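Local coordinates for A1 protein (Enterobacteria phage Qbeta, PDB 3RLK) that probably forms part of the virion as the read-through extension of the minor coat protein A1, a domain containing a beta-barrel, at residues A[65-70]-A[185-190]; A[69-74]-A[87-92]; A[78-83]-A[98-103]; A[159-164]-A[180-185]. All blocks are in the same frame, centred on the assembly; numbering follows the deposited sequence.

Running from the N terminus, the chain passes strand 62-63 and enters the turn 65-70, which contact 1 joins to the last strand, 183-188, closing the longest loop of the four. Contact 2 starts from the same turn, sharing Asp69 and Leu70, and folds 87-92 back on 69-74. Contact 3 crosses it: 78-83 lies within the loop of contact 2, while its partner 98-103 lies beyond. Contact 4, a later hairpin-like closure of 159-164 on 180-185, follows contacts 2 and 3 in series; like contact 3, it falls within the span of contact 1. Together they gather loops and short strands around the three-stranded sheet 96-98, 154-159 and 183-188.

Contact 1: residues A[65-70]-A[185-190]; sequences VALKDL and AVIVVP
Leu70, Leu67 and Val65 reach from a turn of chain onto the inward-facing side chains of Ala185 and Ile187, and everything that joins the two segments is apolar. Leu70 presents one methyl to two partners: CD1 lies 3.5 Å from Ile187 CG2 and 3.8 Å from Ala185 CB, the leucine and isoleucine sliding past each other in opposite directions. Val65 CG2 touches the same alanine methyl, 4.1 Å from Ala185 CB.

Leu67 divides its branches. Its CD1 comes in across the isoleucine at about a right angle and sits 3.8 Å from Ile187 CB, with the CG2 and CD1 methyls of that residue also close by. Its CD2 goes the other way and points at the outer corner of the proline, 4.0 Å from Pro190 CG. With CG of Leu67 anti to the backbone N (chi1 178°), the side chain extends far enough to span both partners.

Polar bonds act inside the turn. Asp69 N donates to Ala66 O and Leu70 N to Leu67 O, while the Asp69 carboxylate reaches back so that Ala66 N donates to Asp69 OD2 over 2.7 Å, from above the carboxylate plane. OD1 of the same group is bonded to Thr25. All three bonds within the segment fall inside 66-70, consistent with a tight turn.

Tyr28 also packs on Leu67 and Ile187. The arrangement is a turn of helical backbone shape packing by its apolar side on the outermost strand 183-188 of a three-stranded antiparallel sheet, against the face that carries Ala185 and Ile187.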
# COMPACT_ATOMS: atom_id res chain seq x y z
N VAL A 65 1.27 -5.30 13.71
CA VAL A 65 1.25 -6.74 13.32
C VAL A 65 2.67 -7.21 13.37
O VAL A 65 3.58 -6.33 13.17
CB VAL A 65 0.73 -6.99 11.87
CG1 VAL A 65 -0.71 -6.80 11.79
CG2 VAL A 65 1.47 -6.13 10.78
N ALA A 66 2.90 -8.52 13.61
CA ALA A 66 4.23 -9.15 13.42
C ALA A 66 4.41 -9.43 11.94
O ALA A 66 3.44 -9.72 11.23
CB ALA A 66 4.42 -10.47 14.21
N LEU A 67 5.65 -9.36 11.45
CA LEU A 67 5.86 -9.80 10.07
C LEU A 67 5.24 -11.16 9.85
O LEU A 67 4.56 -11.35 8.82
CB LEU A 67 7.34 -9.89 9.73
CG LEU A 67 7.68 -10.37 8.33
CD1 LEU A 67 7.17 -9.41 7.25
CD2 LEU A 67 9.21 -10.38 8.33
N LYS A 68 5.46 -12.10 10.77
CA LYS A 68 4.97 -13.47 10.46
C LYS A 68 3.43 -13.47 10.30
O LYS A 68 2.91 -14.39 9.65
CB LYS A 68 5.40 -14.52 11.48
CG LYS A 68 4.77 -14.45 12.89
CD LYS A 68 4.93 -15.73 13.68
CE LYS A 68 3.74 -15.91 14.61
NZ LYS A 68 3.82 -15.01 15.81
N ASP A 69 2.72 -12.48 10.85
CA ASP A 69 1.24 -12.48 10.69
C ASP A 69 0.78 -12.40 9.24
O ASP A 69 -0.33 -12.88 8.89
CB ASP A 69 0.58 -11.30 11.42
CG ASP A 69 0.76 -11.38 12.92
OD1 ASP A 69 0.92 -12.55 13.37
OD2 ASP A 69 0.84 -10.33 13.62
N LEU A 70 1.62 -11.79 8.41
CA LEU A 70 1.28 -11.53 7.01
C LEU A 70 1.82 -12.56 6.05
O LEU A 70 1.57 -12.42 4.84
CB LEU A 70 1.81 -10.15 6.60
CG LEU A 70 1.54 -9.02 7.59
CD1 LEU A 70 2.22 -7.73 7.16
CD2 LEU A 70 0.03 -8.71 7.82
N ALA A 185 -0.02 -3.08 6.20
CA ALA A 185 1.43 -2.89 6.45
C ALA A 185 2.23 -2.84 5.16
O ALA A 185 1.74 -3.24 4.09
CB ALA A 185 1.98 -3.98 7.38
N VAL A 186 3.47 -2.32 5.25
CA VAL A 186 4.40 -2.38 4.11
C VAL A 186 5.53 -3.20 4.68
O VAL A 186 6.06 -2.92 5.83
CB VAL A 186 4.97 -0.95 3.67
CG1 VAL A 186 6.16 -1.15 2.68
CG2 VAL A 186 3.92 -0.10 3.00
N ILE A 187 5.93 -4.24 3.94
CA ILE A 187 6.99 -5.14 4.44
C ILE A 187 8.09 -5.31 3.41
O ILE A 187 7.90 -5.00 2.22
CB ILE A 187 6.43 -6.59 4.84
CG1 ILE A 187 5.87 -7.26 3.57
CG2 ILE A 187 5.25 -6.45 5.83
CD1 ILE A 187 5.43 -8.76 3.80
N VAL A 188 9.21 -5.86 3.89
CA VAL A 188 10.18 -6.52 3.01
C VAL A 188 9.94 -8.06 3.08
O VAL A 188 10.09 -8.68 4.13
CB VAL A 188 11.64 -6.11 3.33
CG1 VAL A 188 12.60 -6.97 2.48
CG2 VAL A 188 11.92 -4.58 2.97
N VAL A 189 9.46 -8.67 1.98
CA VAL A 189 9.16 -10.12 2.07
C VAL A 189 10.47 -10.94 2.15
O VAL A 189 11.34 -10.81 1.28
CB VAL A 189 8.22 -10.59 0.95
CG1 VAL A 189 8.82 -10.34 -0.43
CG2 VAL A 189 7.81 -12.07 1.13
N PRO A 190 10.62 -11.78 3.18
CA PRO A 190 11.85 -12.64 3.27
C PRO A 190 12.00 -13.62 2.12
O PRO A 190 11.02 -14.20 1.64
CB PRO A 190 11.65 -13.47 4.54
CG PRO A 190 10.57 -12.69 5.31
CD PRO A 190 9.66 -12.10 4.24

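Contact 2: residues A[69-74]-A[87-92]; sequences DLLGNT and TFRGCR
Leu71 and Gly72 run antiparallel to Gly90 and Cys91, Leu71 facing Cys91 as a non-hydrogen-bonded pair and Gly72 facing Gly90 as a hydrogen-bonded one, before Thr74 makes a further bridge back to Cys91. Gly72 N donates to Gly90 O and Arg92 N to Leu70 O. Around Thr74 the bonding is reciprocal: Thr74 N donates to Cys91 O, and Cys91 N returns to Thr74 O at 2.9 Å. The hydrogen-bonded pair is made of two glycines, and the backbones lie close there, Gly72 CA 5.0 Å from Gly90 CA.

Cys91 O takes a second donor, Thr74 OG1 at 2.7 Å, which approaches from above the carbonyl plane. The hydroxyl gets there because it stands between the backbone N and the carbonyl carbon (chi1 72°). Arg92, its chain bent at chi2 and chi3, curls over the turn and gives NE to Leu71 O at 2.8 Å, with an N-H...O angle of 138°; its NH2 goes on to Lys68 O. A water accepts from Asn73 N and donates to Arg92 O, joining the segments at the outer end.

Arg89 lies along the other side. Its CG is 3.8 Å from Leu71 CD1, and farther out one face of the guanidinium covers the Gly72 carbonyl, with Gly72 O 3.3 Å from Arg89 NE but poorly angled for a bond.

This two-stranded sheet sits beside the three-stranded sheet 96-98, 154-159 and 183-188: Leu71 packs on Ile187 and Pro190, Leu70 and Cys91 touch Tyr96 of strand 96-98, and Trp76 bonds to Arg89 O.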
# COMPACT_ATOMS: atom_id res chain seq x y z
N ASP A 69 2.72 -12.48 10.85
CA ASP A 69 1.24 -12.48 10.69
C ASP A 69 0.78 -12.40 9.24
O ASP A 69 -0.33 -12.88 8.89
CB ASP A 69 0.58 -11.30 11.42
CG ASP A 69 0.76 -11.38 12.92
OD1 ASP A 69 0.92 -12.55 13.37
OD2 ASP A 69 0.84 -10.33 13.62
N LEU A 70 1.62 -11.79 8.41
CA LEU A 70 1.28 -11.53 7.01
C LEU A 70 1.82 -12.56 6.05
O LEU A 70 1.57 -12.42 4.84
CB LEU A 70 1.81 -10.15 6.60
CG LEU A 70 1.54 -9.02 7.59
CD1 LEU A 70 2.22 -7.73 7.16
CD2 LEU A 70 0.03 -8.71 7.82
N LEU A 71 2.61 -13.51 6.59
CA LEU A 71 3.31 -14.51 5.79
C LEU A 71 2.65 -15.90 5.93
O LEU A 71 1.90 -16.15 6.87
CB LEU A 71 4.76 -14.64 6.16
CG LEU A 71 5.56 -13.32 5.93
CD1 LEU A 71 7.02 -13.63 6.31
CD2 LEU A 71 5.47 -12.67 4.54
N GLY A 72 2.81 -16.73 4.92
CA GLY A 72 2.25 -18.08 5.03
C GLY A 72 2.64 -18.82 3.80
O GLY A 72 3.73 -18.57 3.24
N ASN A 73 1.77 -19.75 3.38
CA ASN A 73 2.10 -20.55 2.21
C ASN A 73 1.29 -20.36 0.91
O ASN A 73 1.32 -21.22 -0.02
CB ASN A 73 2.18 -22.06 2.61
CG ASN A 73 0.82 -22.61 3.01
OD1 ASN A 73 -0.19 -21.93 2.89
ND2 ASN A 73 0.80 -23.83 3.49
N THR A 74 0.56 -19.25 0.82
CA THR A 74 -0.22 -18.99 -0.38
C THR A 74 0.54 -18.04 -1.36
O THR A 74 1.55 -17.41 -0.98
CB THR A 74 -1.60 -18.46 -0.01
OG1 THR A 74 -1.47 -17.12 0.48
CG2 THR A 74 -2.28 -19.35 1.06
N THR A 87 12.82 -17.21 -5.00
CA THR A 87 11.90 -17.84 -4.11
C THR A 87 11.67 -17.02 -2.84
O THR A 87 12.60 -16.78 -2.11
CB THR A 87 12.40 -19.20 -3.72
OG1 THR A 87 12.45 -20.01 -4.92
CG2 THR A 87 11.40 -19.81 -2.76
N PHE A 88 10.43 -16.59 -2.61
CA PHE A 88 10.04 -15.88 -1.36
C PHE A 88 9.10 -16.65 -0.44
O PHE A 88 8.36 -17.55 -0.87
CB PHE A 88 9.41 -14.51 -1.68
CG PHE A 88 10.38 -13.54 -2.33
CD1 PHE A 88 11.27 -12.80 -1.54
CD2 PHE A 88 10.40 -13.37 -3.72
CE1 PHE A 88 12.23 -11.93 -2.16
CE2 PHE A 88 11.31 -12.48 -4.32
CZ PHE A 88 12.21 -11.74 -3.55
N ARG A 89 9.14 -16.29 0.83
CA ARG A 89 8.09 -16.72 1.74
C ARG A 89 6.73 -16.24 1.09
O ARG A 89 6.67 -15.18 0.43
CB ARG A 89 8.35 -16.21 3.18
CG ARG A 89 7.38 -16.78 4.25
CD ARG A 89 7.55 -18.28 4.65
NE ARG A 89 6.86 -19.25 3.81
CZ ARG A 89 6.47 -20.46 4.25
NH1 ARG A 89 5.84 -21.35 3.46
NH2 ARG A 89 6.68 -20.81 5.53
N GLY A 90 5.73 -17.10 1.20
CA GLY A 90 4.41 -16.81 0.72
C GLY A 90 3.62 -15.85 1.60
O GLY A 90 4.07 -15.37 2.66
N CYS A 91 2.42 -15.59 1.10
CA CYS A 91 1.47 -14.77 1.78
C CYS A 91 0.63 -15.59 2.73
O CYS A 91 0.28 -16.77 2.44
CB CYS A 91 0.64 -14.07 0.71
SG CYS A 91 -0.74 -12.93 1.29
N ARG A 92 0.23 -14.93 3.84
CA ARG A 92 -0.69 -15.53 4.79
C ARG A 92 -2.01 -15.92 4.07
O ARG A 92 -2.63 -16.94 4.35
CB ARG A 92 -1.00 -14.56 5.95
CG ARG A 92 -2.08 -15.08 6.90
CD ARG A 92 -1.67 -16.44 7.51
NE ARG A 92 -0.50 -16.21 8.39
CZ ARG A 92 -0.39 -16.59 9.68
NH1 ARG A 92 -1.35 -17.32 10.26
NH2 ARG A 92 0.76 -16.31 10.36
O HOH W 1 -0.92 -19.25 4.49

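Contact 3: residues A[78-83]-A[98-103]; sequences DWDSRL and DLDATY
Trp79 and Asp98 make the close-packed half of this contact. The indole NE1 donates to Asp98 O over 2.7 Å with the oxygen lying in the ring plane, although the donor comes in above the plane of the carbonyl. The Trp79 and Asp100 side chains cross at a slant; ring and carboxylate are nearly parallel, but the carboxylate touches the foot of the ring, Asp100 CG 3.4 Å from Trp79 CB. One residue earlier, Asp78 N donates to Asp98 OD2 through the syn lone pair at 2.8 Å, and the other oxygen of Asp98 takes Arg77 N. Both oxygens of that buried carboxylate therefore meet backbone N-H groups. Phe173 meets the indole ring from outside the two segments.

The outer half is more open and hydrated, reaching the exposed Thr102. Here Asp80 OD2 is the hub: Thr102 OG1 donates to it on the anti side at 2.7 Å, and Arg82 NE forms a salt bridge to it on the syn side at 2.8 Å, both tilted out of the carboxylate plane. Asp80 CG occupies the position between the backbone N and the carbonyl carbon (chi1 54°), which turns the carboxylate toward the start of helix 101-104. A water accepts from Ala101 N and Arg82 NH2 and links the segments again.

Asp100 is the N-cap of that helix, its OD1 taking Tyr103 N at 2.9 Å; Thr102 N is shared weakly between Asp100 OD1 and Asp80 OD2. These two oxygens stand 3.7 Å apart, a pairing of like charges that the arginine and the helix N-H groups would be expected to offset; both aspartates are thus probably stabilised as carboxylates.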
# COMPACT_ATOMS: atom_id res chain seq x y z
N ASP A 78 1.74 -10.61 -6.98
CA ASP A 78 2.98 -10.22 -7.67
C ASP A 78 2.61 -9.50 -8.97
O ASP A 78 3.08 -9.84 -10.02
CB ASP A 78 3.91 -11.47 -7.87
CG ASP A 78 5.32 -11.08 -8.36
OD1 ASP A 78 5.77 -9.91 -8.18
OD2 ASP A 78 5.98 -11.92 -8.98
N TRP A 79 1.73 -8.49 -8.85
CA TRP A 79 1.11 -7.80 -9.97
C TRP A 79 2.13 -7.28 -10.98
O TRP A 79 1.94 -7.42 -12.22
CB TRP A 79 0.32 -6.61 -9.40
CG TRP A 79 -0.78 -6.90 -8.37
CD1 TRP A 79 -0.68 -6.87 -6.97
CD2 TRP A 79 -2.11 -7.32 -8.66
NE1 TRP A 79 -1.90 -7.17 -6.41
CE2 TRP A 79 -2.80 -7.45 -7.42
CE3 TRP A 79 -2.81 -7.55 -9.88
CZ2 TRP A 79 -4.18 -7.84 -7.34
CZ3 TRP A 79 -4.18 -7.92 -9.82
CH2 TRP A 79 -4.86 -8.03 -8.54
N ASP A 80 3.24 -6.71 -10.48
CA ASP A 80 4.27 -6.07 -11.30
C ASP A 80 5.53 -6.93 -11.48
O ASP A 80 6.58 -6.41 -11.91
CB ASP A 80 4.59 -4.66 -10.74
CG ASP A 80 4.95 -4.67 -9.28
OD1 ASP A 80 5.19 -5.79 -8.75
OD2 ASP A 80 5.06 -3.56 -8.63
N SER A 81 5.43 -8.22 -11.14
CA SER A 81 6.53 -9.20 -11.27
C SER A 81 7.80 -8.90 -10.47
O SER A 81 8.86 -9.48 -10.73
CB SER A 81 6.88 -9.37 -12.73
OG SER A 81 5.83 -10.08 -13.37
N ARG A 82 7.72 -8.04 -9.47
CA ARG A 82 8.95 -7.70 -8.72
C ARG A 82 9.49 -8.84 -7.85
O ARG A 82 10.65 -8.81 -7.37
CB ARG A 82 8.69 -6.45 -7.89
CG ARG A 82 8.45 -5.21 -8.75
CD ARG A 82 8.40 -3.91 -7.89
NE ARG A 82 7.27 -3.95 -6.91
CZ ARG A 82 7.36 -4.27 -5.61
NH1 ARG A 82 8.54 -4.52 -4.99
NH2 ARG A 82 6.19 -4.32 -4.90
N LEU A 83 8.61 -9.82 -7.59
CA LEU A 83 8.94 -10.96 -6.74
C LEU A 83 9.17 -12.22 -7.53
O LEU A 83 9.37 -13.28 -6.96
CB LEU A 83 7.82 -11.21 -5.72
CG LEU A 83 7.48 -9.99 -4.87
CD1 LEU A 83 6.31 -10.29 -4.03
CD2 LEU A 83 8.69 -9.63 -3.98
N ASP A 98 -1.21 -8.82 -1.49
CA ASP A 98 -0.35 -7.68 -1.88
C ASP A 98 -1.07 -6.74 -2.87
O ASP A 98 -1.85 -7.21 -3.70
CB ASP A 98 0.98 -8.15 -2.53
CG ASP A 98 0.77 -9.13 -3.68
OD1 ASP A 98 -0.08 -10.05 -3.57
OD2 ASP A 98 1.51 -9.06 -4.69
N LEU A 99 -0.77 -5.44 -2.81
CA LEU A 99 -1.26 -4.48 -3.78
C LEU A 99 -0.20 -4.21 -4.86
O LEU A 99 0.97 -4.60 -4.71
CB LEU A 99 -1.59 -3.16 -3.05
CG LEU A 99 -2.42 -3.24 -1.75
CD1 LEU A 99 -2.81 -1.81 -1.50
CD2 LEU A 99 -3.70 -4.07 -1.88
N ASP A 100 -0.62 -3.55 -5.95
CA ASP A 100 0.25 -3.29 -7.08
C ASP A 100 0.98 -1.97 -6.85
O ASP A 100 0.51 -0.90 -7.19
CB ASP A 100 -0.53 -3.33 -8.36
CG ASP A 100 0.36 -3.19 -9.61
OD1 ASP A 100 1.54 -2.74 -9.53
OD2 ASP A 100 -0.19 -3.48 -10.70
N ALA A 101 2.18 -2.04 -6.26
CA ALA A 101 2.95 -0.76 -5.99
C ALA A 101 3.30 0.05 -7.27
O ALA A 101 3.42 1.31 -7.20
CB ALA A 101 4.27 -1.09 -5.19
N THR A 102 3.44 -0.64 -8.40
CA THR A 102 3.74 -0.02 -9.73
C THR A 102 2.51 0.74 -10.22
O THR A 102 2.58 1.95 -10.43
CB THR A 102 4.26 -1.05 -10.77
OG1 THR A 102 5.57 -1.53 -10.37
CG2 THR A 102 4.28 -0.45 -12.17
N TYR A 103 1.37 0.08 -10.31
CA TYR A 103 0.14 0.78 -10.59
C TYR A 103 -0.09 1.98 -9.69
O TYR A 103 -0.52 3.01 -10.17
CB TYR A 103 -1.08 -0.13 -10.39
CG TYR A 103 -2.31 0.49 -10.96
CD1 TYR A 103 -2.55 0.45 -12.32
CD2 TYR A 103 -3.24 1.12 -10.14
CE1 TYR A 103 -3.67 1.02 -12.88
CE2 TYR A 103 -4.37 1.71 -10.67
CZ TYR A 103 -4.60 1.60 -12.05
OH TYR A 103 -5.69 2.18 -12.56
O HOH W 2 3.71 -4.52 -6.42

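Contact 4: residues A[159-164]-A[180-185]; sequences FWRDPS and KCPIQA
Arg161 N donates to Lys180 O at 2.8 Å, and two residues earlier Phe159 N donates to Pro182 O at 3.1 Å. The two segments run in opposite directions, and these bonds carry an antiparallel pairing past the end of strand 154-159 toward the loop that leads into strand 183-188. Between the bonds, Cys181 CA approaches Phe159 O in a CA-H...O contact. Farther along, Gln184 and Ala185 both face Val157, a classic beta bulge.

Asp162 shapes the outgoing chain: its OD1 accepts from Ser164 N at 2.8 Å in an Asx turn. Its other oxygen, OD2, runs beside the extended Lys180 side chain, touching CD, while the ammonium stays beyond salt-bridge range and bonds instead to Lys175 O. The Arg161 guanidinium likewise turns outward, to Asp20 and Ile19 O, leaving its methylene chain across the proline ring at about a right angle, with Arg161 CD 3.8 Å from Pro182 CG.

On the inner side Trp160 folds back over the partner segment. With CG anti to the backbone N (chi1 -171°), its six-membered ring comes alongside Lys180 and Cys181, one face of the indole lying over Lys180 O. Phe176 meets that indole edge-to-face, and Tyr96 does the same for Phe159, whose own CB rests on Gln184 CG at 3.7 Å.

The cysteine sulfur sits at the indole edge, 76° off the ring normal, and the tightest side-chain touch here is Trp160 CE3 against Cys181 CB at 3.5 Å.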
# COMPACT_ATOMS: atom_id res chain seq x y z
N PHE A 159 -5.87 -6.05 3.20
CA PHE A 159 -6.72 -7.12 3.65
C PHE A 159 -8.09 -6.89 3.07
O PHE A 159 -8.68 -5.82 3.23
CB PHE A 159 -6.72 -7.28 5.16
CG PHE A 159 -7.63 -8.42 5.65
CD1 PHE A 159 -7.11 -9.67 5.99
CD2 PHE A 159 -9.02 -8.18 5.80
CE1 PHE A 159 -7.96 -10.70 6.37
CE2 PHE A 159 -9.90 -9.22 6.18
CZ PHE A 159 -9.38 -10.45 6.49
N TRP A 160 -8.58 -7.89 2.33
CA TRP A 160 -9.82 -7.77 1.55
C TRP A 160 -11.01 -7.97 2.49
O TRP A 160 -11.20 -9.09 3.12
CB TRP A 160 -9.86 -8.85 0.44
CG TRP A 160 -10.97 -8.61 -0.46
CD1 TRP A 160 -12.20 -9.21 -0.43
CD2 TRP A 160 -10.98 -7.71 -1.55
NE1 TRP A 160 -12.97 -8.73 -1.45
CE2 TRP A 160 -12.27 -7.77 -2.13
CE3 TRP A 160 -10.05 -6.78 -2.07
CZ2 TRP A 160 -12.62 -7.02 -3.22
CZ3 TRP A 160 -10.40 -6.03 -3.18
CH2 TRP A 160 -11.71 -6.12 -3.71
N ARG A 161 -11.83 -6.92 2.54
CA ARG A 161 -12.96 -6.81 3.49
C ARG A 161 -14.30 -6.97 2.81
O ARG A 161 -15.31 -7.13 3.49
CB ARG A 161 -12.92 -5.42 4.16
CG ARG A 161 -11.67 -5.30 5.02
CD ARG A 161 -11.87 -4.21 6.04
NE ARG A 161 -12.86 -4.58 7.07
CZ ARG A 161 -13.69 -3.71 7.65
NH1 ARG A 161 -13.63 -2.38 7.34
NH2 ARG A 161 -14.55 -4.14 8.64
N ASP A 162 -14.33 -6.93 1.47
CA ASP A 162 -15.58 -6.87 0.71
C ASP A 162 -16.21 -8.27 0.64
O ASP A 162 -15.60 -9.19 0.10
CB ASP A 162 -15.34 -6.28 -0.70
CG ASP A 162 -16.65 -6.02 -1.51
OD1 ASP A 162 -17.74 -6.53 -1.20
OD2 ASP A 162 -16.60 -5.27 -2.51
N PRO A 163 -17.44 -8.42 1.21
CA PRO A 163 -18.05 -9.73 1.21
C PRO A 163 -18.71 -10.07 -0.13
O PRO A 163 -19.19 -11.20 -0.27
CB PRO A 163 -19.11 -9.61 2.30
CG PRO A 163 -19.55 -8.07 2.22
CD PRO A 163 -18.18 -7.45 2.06
N SER A 164 -18.76 -9.12 -1.07
CA SER A 164 -19.32 -9.38 -2.44
C SER A 164 -18.61 -10.55 -3.14
O SER A 164 -17.45 -10.83 -2.90
CB SER A 164 -19.25 -8.13 -3.34
OG SER A 164 -19.61 -6.95 -2.65
N LYS A 180 -12.61 -1.31 0.38
CA LYS A 180 -12.64 -2.74 0.08
C LYS A 180 -11.42 -3.45 0.61
O LYS A 180 -11.52 -4.64 0.98
CB LYS A 180 -12.70 -2.95 -1.40
CG LYS A 180 -14.01 -2.54 -1.96
CD LYS A 180 -14.00 -2.81 -3.44
CE LYS A 180 -15.09 -2.13 -4.26
NZ LYS A 180 -14.85 -2.61 -5.70
N CYS A 181 -10.26 -2.78 0.54
CA CYS A 181 -8.98 -3.45 0.86
C CYS A 181 -7.95 -2.52 1.52
O CYS A 181 -6.94 -2.15 0.89
CB CYS A 181 -8.40 -4.13 -0.39
SG CYS A 181 -7.05 -5.30 -0.17
N PRO A 182 -8.17 -2.21 2.82
CA PRO A 182 -7.27 -1.23 3.43
C PRO A 182 -5.86 -1.80 3.62
O PRO A 182 -5.68 -3.02 3.81
CB PRO A 182 -7.94 -0.91 4.77
CG PRO A 182 -8.84 -2.13 5.05
CD PRO A 182 -9.36 -2.44 3.66
N ILE A 183 -4.88 -0.89 3.51
CA ILE A 183 -3.48 -1.31 3.73
C ILE A 183 -3.29 -1.63 5.19
O ILE A 183 -3.71 -0.84 6.06
CB ILE A 183 -2.48 -0.20 3.24
CG1 ILE A 183 -2.76 0.09 1.75
CG2 ILE A 183 -0.97 -0.53 3.67
CD1 ILE A 183 -2.15 1.39 1.18
N GLN A 184 -2.61 -2.73 5.47
CA GLN A 184 -2.34 -3.17 6.86
C GLN A 184 -0.90 -2.92 7.19
O GLN A 184 -0.57 -2.68 8.36
CB GLN A 184 -2.57 -4.67 6.96
CG GLN A 184 -3.94 -5.20 6.46
CD GLN A 184 -5.06 -4.60 7.27
OE1 GLN A 184 -5.84 -3.79 6.76
NE2 GLN A 184 -5.05 -4.85 8.57
N ALA A 185 -0.02 -3.08 6.20
CA ALA A 185 1.43 -2.89 6.45
C ALA A 185 2.23 -2.84 5.16
O ALA A 185 1.74 -3.24 4.09
CB ALA A 185 1.98 -3.98 7.38